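Erythromycin C-12 hydroxylase (Saccharopolyspora erythraea, PDB 2JJN) hydroxylates the macrolactone ring of erythromycin D at C-12 to give erythromycin C, using heme b, molecular oxygen and NADPH. Local coordinates at residues I244-R255 with H388-L399. The protein carries 2 engineered substitutions. Numbering follows the deposited sequence. Where two conformers were deposited one is given.
Sequences ITTTVLLGNIVR and HFEQIVLGTRHL. With HEM (protoporphyrin IX containing Fe), chain B; SO4 (sulfate ion), chain C.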
loop_
_atom_site.group_PDB
_atom_site.type_symbol
_atom_site.label_atom_id
_atom_site.label_comp_id
_atom_site.label_asym_id
_atom_site.label_seq_id
_atom_site.Cartn_x
_atom_site.Cartn_y
_atom_site.Cartn_z
ATOM N N ILE A 244 1.115 -4.961 -3.689
ATOM C CA ILE A 244 0.828 -3.730 -4.412
ATOM C C ILE A 244 1.719 -2.590 -3.882
ATOM O O ILE A 244 2.420 -1.864 -4.649
ATOM C CB ILE A 244 -0.679 -3.332 -4.234
ATOM C CG1 ILE A 244 -0.976 -1.962 -4.833
ATOM C CG2 ILE A 244 -1.043 -3.220 -2.774
ATOM C CD1 ILE A 244 -0.344 -1.742 -6.132
ATOM N N THR A 245 1.694 -2.425 -2.573
ATOM C CA THR A 245 2.202 -1.188 -1.963
ATOM C C THR A 245 3.704 -1.191 -2.016
ATOM O O THR A 245 4.328 -0.179 -2.307
ATOM C CB THR A 245 1.823 -1.121 -0.476
ATOM O OG1 THR A 245 2.252 -2.332 0.160
ATOM C CG2 THR A 245 0.348 -0.905 -0.301
ATOM N N THR A 246 4.310 -2.318 -1.729
ATOM C CA THR A 246 5.751 -2.339 -1.687
ATOM C C THR A 246 6.306 -2.170 -3.093
ATOM O O THR A 246 7.249 -1.385 -3.314
ATOM C CB THR A 246 6.271 -3.564 -0.847
ATOM O OG1 THR A 246 5.355 -3.835 0.259
ATOM C CG2 THR A 246 7.632 -3.384 -0.334
ATOM N N THR A 247 5.638 -2.768 -4.092
ATOM C CA THR A 247 6.003 -2.561 -5.502
ATOM C C THR A 247 5.889 -1.069 -5.937
ATOM O O THR A 247 6.831 -0.515 -6.490
ATOM C CB THR A 247 5.122 -3.411 -6.399
ATOM O OG1 THR A 247 5.354 -4.788 -6.056
ATOM C CG2 THR A 247 5.390 -3.180 -7.933
ATOM N N VAL A 248 4.761 -0.443 -5.652
ATOM C CA VAL A 248 4.578 0.987 -5.930
ATOM C C VAL A 248 5.582 1.864 -5.156
ATOM O O VAL A 248 6.120 2.835 -5.715
ATOM C CB VAL A 248 3.110 1.349 -5.571
ATOM C CG1 VAL A 248 2.927 2.846 -5.587
ATOM C CG2 VAL A 248 2.143 0.605 -6.589
ATOM N N LEU A 249 5.815 1.564 -3.886
ATOM C CA LEU A 249 6.731 2.407 -3.103
ATOM C C LEU A 249 8.136 2.372 -3.674
ATOM O O LEU A 249 8.770 3.426 -3.815
ATOM C CB LEU A 249 6.761 1.992 -1.648
ATOM C CG LEU A 249 7.683 2.851 -0.779
ATOM C CD1 LEU A 249 7.277 4.296 -0.833
ATOM C CD2 LEU A 249 7.657 2.378 0.693
ATOM N N LEU A 250 8.615 1.169 -4.029
ATOM C CA LEU A 250 10.020 1.123 -4.509
ATOM C C LEU A 250 10.181 1.920 -5.795
ATOM O O LEU A 250 11.171 2.667 -5.949
ATOM C CB LEU A 250 10.472 -0.320 -4.713
ATOM C CG LEU A 250 11.942 -0.460 -5.143
ATOM C CD1 LEU A 250 12.828 0.199 -4.081
ATOM C CD2 LEU A 250 12.333 -1.936 -5.302
ATOM N N GLY A 251 9.213 1.813 -6.719
ATOM C CA GLY A 251 9.222 2.683 -7.934
ATOM C C GLY A 251 9.256 4.162 -7.507
ATOM O O GLY A 251 10.022 4.962 -8.046
ATOM N N ASN A 252 8.394 4.541 -6.548
ATOM C CA ASN A 252 8.301 5.928 -6.115
ATOM C C ASN A 252 9.607 6.401 -5.516
ATOM O O ASN A 252 9.979 7.562 -5.710
ATOM C CB ASN A 252 7.147 6.100 -5.115
ATOM C CG ASN A 252 5.775 5.978 -5.828
ATOM O OD1 ASN A 252 5.717 5.841 -7.065
ATOM N ND2 ASN A 252 4.679 6.113 -5.059
ATOM N N ILE A 253 10.302 5.514 -4.807
ATOM C CA ILE A 253 11.573 5.902 -4.177
ATOM C C ILE A 253 12.560 6.188 -5.288
ATOM O O ILE A 253 13.212 7.232 -5.266
ATOM C CB ILE A 253 12.089 4.716 -3.304
ATOM C CG1 ILE A 253 11.291 4.672 -1.990
ATOM C CG2 ILE A 253 13.571 4.875 -3.028
ATOM C CD1 ILE A 253 11.540 3.404 -1.173
ATOM N N VAL A 254 12.675 5.299 -6.274
ATOM C CA VAL A 254 13.660 5.590 -7.320
ATOM C C VAL A 254 13.292 6.815 -8.151
ATOM O O VAL A 254 14.169 7.671 -8.487
ATOM C CB VAL A 254 13.843 4.348 -8.231
ATOM C CG1 VAL A 254 14.764 4.721 -9.422
ATOM C CG2 VAL A 254 14.434 3.231 -7.361
ATOM N N ARG A 255 11.997 6.978 -8.450
ATOM C CA ARG A 255 11.555 8.188 -9.164
ATOM C C ARG A 255 11.864 9.484 -8.406
ATOM O O ARG A 255 12.341 10.485 -8.997
ATOM C CB ARG A 255 10.045 8.130 -9.432
ATOM C CG ARG A 255 9.603 7.321 -10.568
ATOM C CD ARG A 255 8.257 8.002 -11.050
ATOM N NE ARG A 255 7.216 7.701 -10.068
ATOM C CZ ARG A 255 6.107 8.410 -9.827
ATOM N NH1 ARG A 255 5.875 9.604 -10.398
ATOM N NH2 ARG A 255 5.234 7.912 -8.942
ATOM N N HIS A 388 1.552 5.697 -15.796
ATOM C CA HIS A 388 1.065 5.833 -14.415
ATOM C C HIS A 388 -0.205 5.051 -14.219
ATOM O O HIS A 388 -1.030 4.916 -15.163
ATOM C CB HIS A 388 0.761 7.303 -14.126
ATOM C CG HIS A 388 1.969 8.144 -13.964
ATOM N ND1 HIS A 388 2.255 8.801 -12.788
ATOM C CD2 HIS A 388 2.974 8.440 -14.819
ATOM C CE1 HIS A 388 3.371 9.490 -12.934
ATOM N NE2 HIS A 388 3.832 9.283 -14.155
ATOM N N PHE A 389 -0.389 4.507 -13.011
ATOM C CA PHE A 389 -1.724 4.038 -12.631
ATOM C C PHE A 389 -2.686 5.236 -12.670
ATOM O O PHE A 389 -2.340 6.373 -12.278
ATOM C CB PHE A 389 -1.704 3.416 -11.233
ATOM C CG PHE A 389 -0.998 2.100 -11.181
ATOM C CD1 PHE A 389 -1.609 0.944 -11.646
ATOM C CD2 PHE A 389 0.301 2.000 -10.715
ATOM C CE1 PHE A 389 -0.947 -0.259 -11.609
ATOM C CE2 PHE A 389 0.983 0.768 -10.672
ATOM C CZ PHE A 389 0.340 -0.370 -11.172
ATOM N N GLU A 390 -3.885 5.019 -13.191
ATOM C CA GLU A 390 -4.842 6.101 -13.252
ATOM C C GLU A 390 -5.783 6.098 -12.062
ATOM O O GLU A 390 -6.468 7.086 -11.796
ATOM C CB GLU A 390 -5.694 5.980 -14.510
ATOM C CG GLU A 390 -4.886 5.704 -15.765
ATOM C CD GLU A 390 -5.367 6.481 -16.970
ATOM O OE1 GLU A 390 -6.594 6.704 -17.108
ATOM O OE2 GLU A 390 -4.504 6.870 -17.780
ATOM N N GLN A 391 -5.826 4.983 -11.349
ATOM C CA GLN A 391 -6.687 4.896 -10.179
ATOM C C GLN A 391 -6.053 4.151 -9.032
ATOM O O GLN A 391 -5.113 3.335 -9.205
ATOM C CB GLN A 391 -8.048 4.290 -10.542
ATOM C CG GLN A 391 -8.010 3.470 -11.803
ATOM C CD GLN A 391 -9.272 2.666 -12.033
ATOM O OE1 GLN A 391 -10.382 3.216 -12.148
ATOM N NE2 GLN A 391 -9.108 1.348 -12.091
ATOM N N ILE A 392 -6.613 4.434 -7.856
ATOM C CA ILE A 392 -6.360 3.681 -6.633
ATOM C C ILE A 392 -4.982 3.965 -6.016
ATOM O O ILE A 392 -4.922 4.485 -4.884
ATOM C CB ILE A 392 -6.584 2.162 -6.807
ATOM C CG1 ILE A 392 -8.018 1.893 -7.319
ATOM C CG2 ILE A 392 -6.280 1.415 -5.497
ATOM C CD1 ILE A 392 -9.113 2.581 -6.575
ATOM N N VAL A 393 -3.913 3.633 -6.742
ATOM C CA VAL A 393 -2.551 3.822 -6.236
ATOM C C VAL A 393 -1.873 4.990 -6.920
ATOM O O VAL A 393 -2.263 5.426 -8.027
ATOM C CB VAL A 393 -1.697 2.542 -6.352
ATOM C CG1 VAL A 393 -2.314 1.382 -5.588
ATOM C CG2 VAL A 393 -1.481 2.161 -7.821
ATOM N N LEU A 394 -0.876 5.544 -6.230
ATOM C CA LEU A 394 -0.071 6.618 -6.788
ATOM C C LEU A 394 1.292 6.066 -7.205
ATOM O O LEU A 394 2.153 5.851 -6.378
ATOM C CB LEU A 394 0.086 7.750 -5.737
ATOM C CG LEU A 394 0.823 8.970 -6.241
ATOM C CD1 LEU A 394 -0.116 9.829 -7.121
ATOM C CD2 LEU A 394 1.345 9.844 -5.092
ATOM N N GLY A 395 1.491 5.794 -8.503
ATOM C CA GLY A 395 2.698 5.071 -8.903
ATOM C C GLY A 395 2.691 4.813 -10.392
ATOM O O GLY A 395 1.795 5.269 -11.110
ATOM N N THR A 396 3.711 4.073 -10.825
ATOM C CA THR A 396 3.769 3.737 -12.242
ATOM C C THR A 396 3.773 2.233 -12.430
ATOM O O THR A 396 4.309 1.478 -11.618
ATOM C CB THR A 396 4.970 4.378 -12.919
ATOM O OG1 THR A 396 6.169 3.870 -12.353
ATOM C CG2 THR A 396 4.925 5.921 -12.752
ATOM N N ARG A 397 3.206 1.811 -13.561
ATOM C CA ARG A 397 3.081 0.390 -13.849
ATOM C C ARG A 397 4.419 -0.285 -14.187
ATOM O O ARG A 397 4.626 -1.451 -13.897
ATOM C CB ARG A 397 2.133 0.186 -15.028
ATOM C CG ARG A 397 0.715 0.637 -14.684
ATOM C CD ARG A 397 -0.112 1.061 -15.909
ATOM N NE ARG A 397 -0.188 -0.019 -16.881
ATOM C CZ ARG A 397 -0.642 0.125 -18.128
ATOM N NH1 ARG A 397 -1.081 1.300 -18.557
ATOM N NH2 ARG A 397 -0.663 -0.924 -18.940
ATOM N N HIS A 398 5.284 0.509 -14.809
ATOM C CA HIS A 398 6.641 0.111 -15.101
ATOM C C HIS A 398 7.562 1.247 -14.808
ATOM O O HIS A 398 7.114 2.393 -14.704
ATOM C CB HIS A 398 6.723 -0.291 -16.569
ATOM C CG HIS A 398 5.936 -1.529 -16.835
ATOM N ND1 HIS A 398 6.379 -2.768 -16.430
ATOM C CD2 HIS A 398 4.686 -1.708 -17.329
ATOM C CE1 HIS A 398 5.446 -3.673 -16.687
ATOM N NE2 HIS A 398 4.420 -3.061 -17.261
ATOM N N LEU A 399 8.841 0.961 -14.693
ATOM C CA LEU A 399 9.805 2.033 -14.471
ATOM C C LEU A 399 11.123 1.627 -15.151
ATOM O O LEU A 399 12.033 1.079 -14.542
ATOM C CB LEU A 399 10.038 2.237 -12.940
ATOM C CG LEU A 399 10.760 3.573 -12.704
ATOM C CD1 LEU A 399 9.799 4.778 -12.852
ATOM C CD2 LEU A 399 11.448 3.620 -11.304
HETATM C CHA HEM B . -3.506 -1.501 6.505
HETATM C CHB HEM B . -0.641 1.238 3.658
HETATM C CHC HEM B . 2.470 -2.460 3.285
HETATM C CHD HEM B . -0.755 -5.409 5.424
HETATM C C1A HEM B . -2.935 -0.450 5.817
HETATM C C2A HEM B . -3.509 0.899 5.739
HETATM C C3A HEM B . -2.734 1.645 4.947
HETATM C C4A HEM B . -1.644 0.810 4.483
HETATM C CMA HEM B . -2.952 3.120 4.544
HETATM C CAA HEM B . -4.773 1.377 6.477
HETATM C CBA HEM B . -6.037 1.005 5.723
HETATM C CGA HEM B . -7.278 1.694 6.295
HETATM O O1A HEM B . -7.163 2.455 7.296
HETATM O O2A HEM B . -8.388 1.415 5.740
HETATM C C1B HEM B . 0.468 0.461 3.319
HETATM C C2B HEM B . 1.613 0.933 2.584
HETATM C C3B HEM B . 2.488 -0.094 2.485
HETATM C C4B HEM B . 1.870 -1.224 3.168
HETATM C CMB HEM B . 1.675 2.391 2.082
HETATM C CAB HEM B . 3.858 -0.198 1.787
HETATM C CBB HEM B . 4.642 0.830 1.749
HETATM C C1C HEM B . 1.866 -3.574 3.827
HETATM C C2C HEM B . 2.462 -4.899 3.885
HETATM C C3C HEM B . 1.568 -5.719 4.477
HETATM C C4C HEM B . 0.385 -4.928 4.825
HETATM C CMC HEM B . 3.882 -5.207 3.340
HETATM C CAC HEM B . 1.658 -7.232 4.753
HETATM C CBC HEM B . 2.778 -7.832 5.155
HETATM C C1D HEM B . -1.764 -4.607 5.864
HETATM C C2D HEM B . -2.912 -5.115 6.544
HETATM C C3D HEM B . -3.744 -3.924 6.894
HETATM C C4D HEM B . -3.035 -2.788 6.383
HETATM C CMD HEM B . -3.240 -6.604 6.862
HETATM C CAD HEM B . -5.101 -3.898 7.620
HETATM C CBD HEM B . -4.919 -3.698 9.137
HETATM C CGD HEM B . -6.254 -3.560 9.801
HETATM O O1D HEM B . -7.277 -3.362 9.123
HETATM O O2D HEM B . -6.281 -3.653 11.046
HETATM N NA HEM B . -1.760 -0.468 5.047
HETATM N NB HEM B . 0.613 -0.886 3.638
HETATM N NC HEM B . 0.605 -3.659 4.387
HETATM N ND HEM B . -1.862 -3.203 5.782
HETATM FE FE HEM B . -0.525 -1.998 4.842
HETATM S S SO4 C . 6.522 10.934 -16.502
HETATM O O1 SO4 C . 7.218 10.225 -17.563
HETATM O O2 SO4 C . 5.262 10.267 -16.264
HETATM O O3 SO4 C . 6.279 12.319 -16.897
HETATM O O4 SO4 C . 7.326 10.988 -15.276
HETATM O O HOH W 1 6.464 0.710 -9.142
HETATM O O HOH W 2 5.418 3.242 -8.637
HETATM O O HOH W 3 7.214 4.918 -9.999
HETATM O O HOH W 4 -1.596 -2.398 2.943
#
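N252 holds the loop 388-399 through one nearly straight hydrogen bond: its ND2 donates an N-H to L394 O at 2.9 Å, with that oxygen lying in the asparagine's amide plane. In the cytochrome P450 fold the helix here is the long helix I, whose inner side meets the heme through T245, T246 and L249; its flank packs against the C-terminal loop that leads into strand 400-402. V248 also reaches L394 O, with CG1 3.2 Å away, and bears on G395, where the lack of a side chain leaves room for that methyl. Toward the heme end, I244 and V393 meet tip to tip, CG1 to CG1 at 3.7 Å, a fit suited to branched apolar residues. At the other end L399 lays CD1 against R255 CG at 3.4 Å and turns CD2 to V254 and the carbonyl of G251.

A second shell positions the amide. N252 OD1 accepts from R255 NH2 at 2.8 Å, which fixes the flip of the amide, while ND2 also donates to R285 O. A bend in the arginine chain (chi3 -73°) brings its guanidinium beside the loop, where T396 CG2 lies over one face of it and also over the centre of one face of the H388 ring. R255 NE donates to a water that in turn donates to T396 OG1, each bond 2.8 Å long.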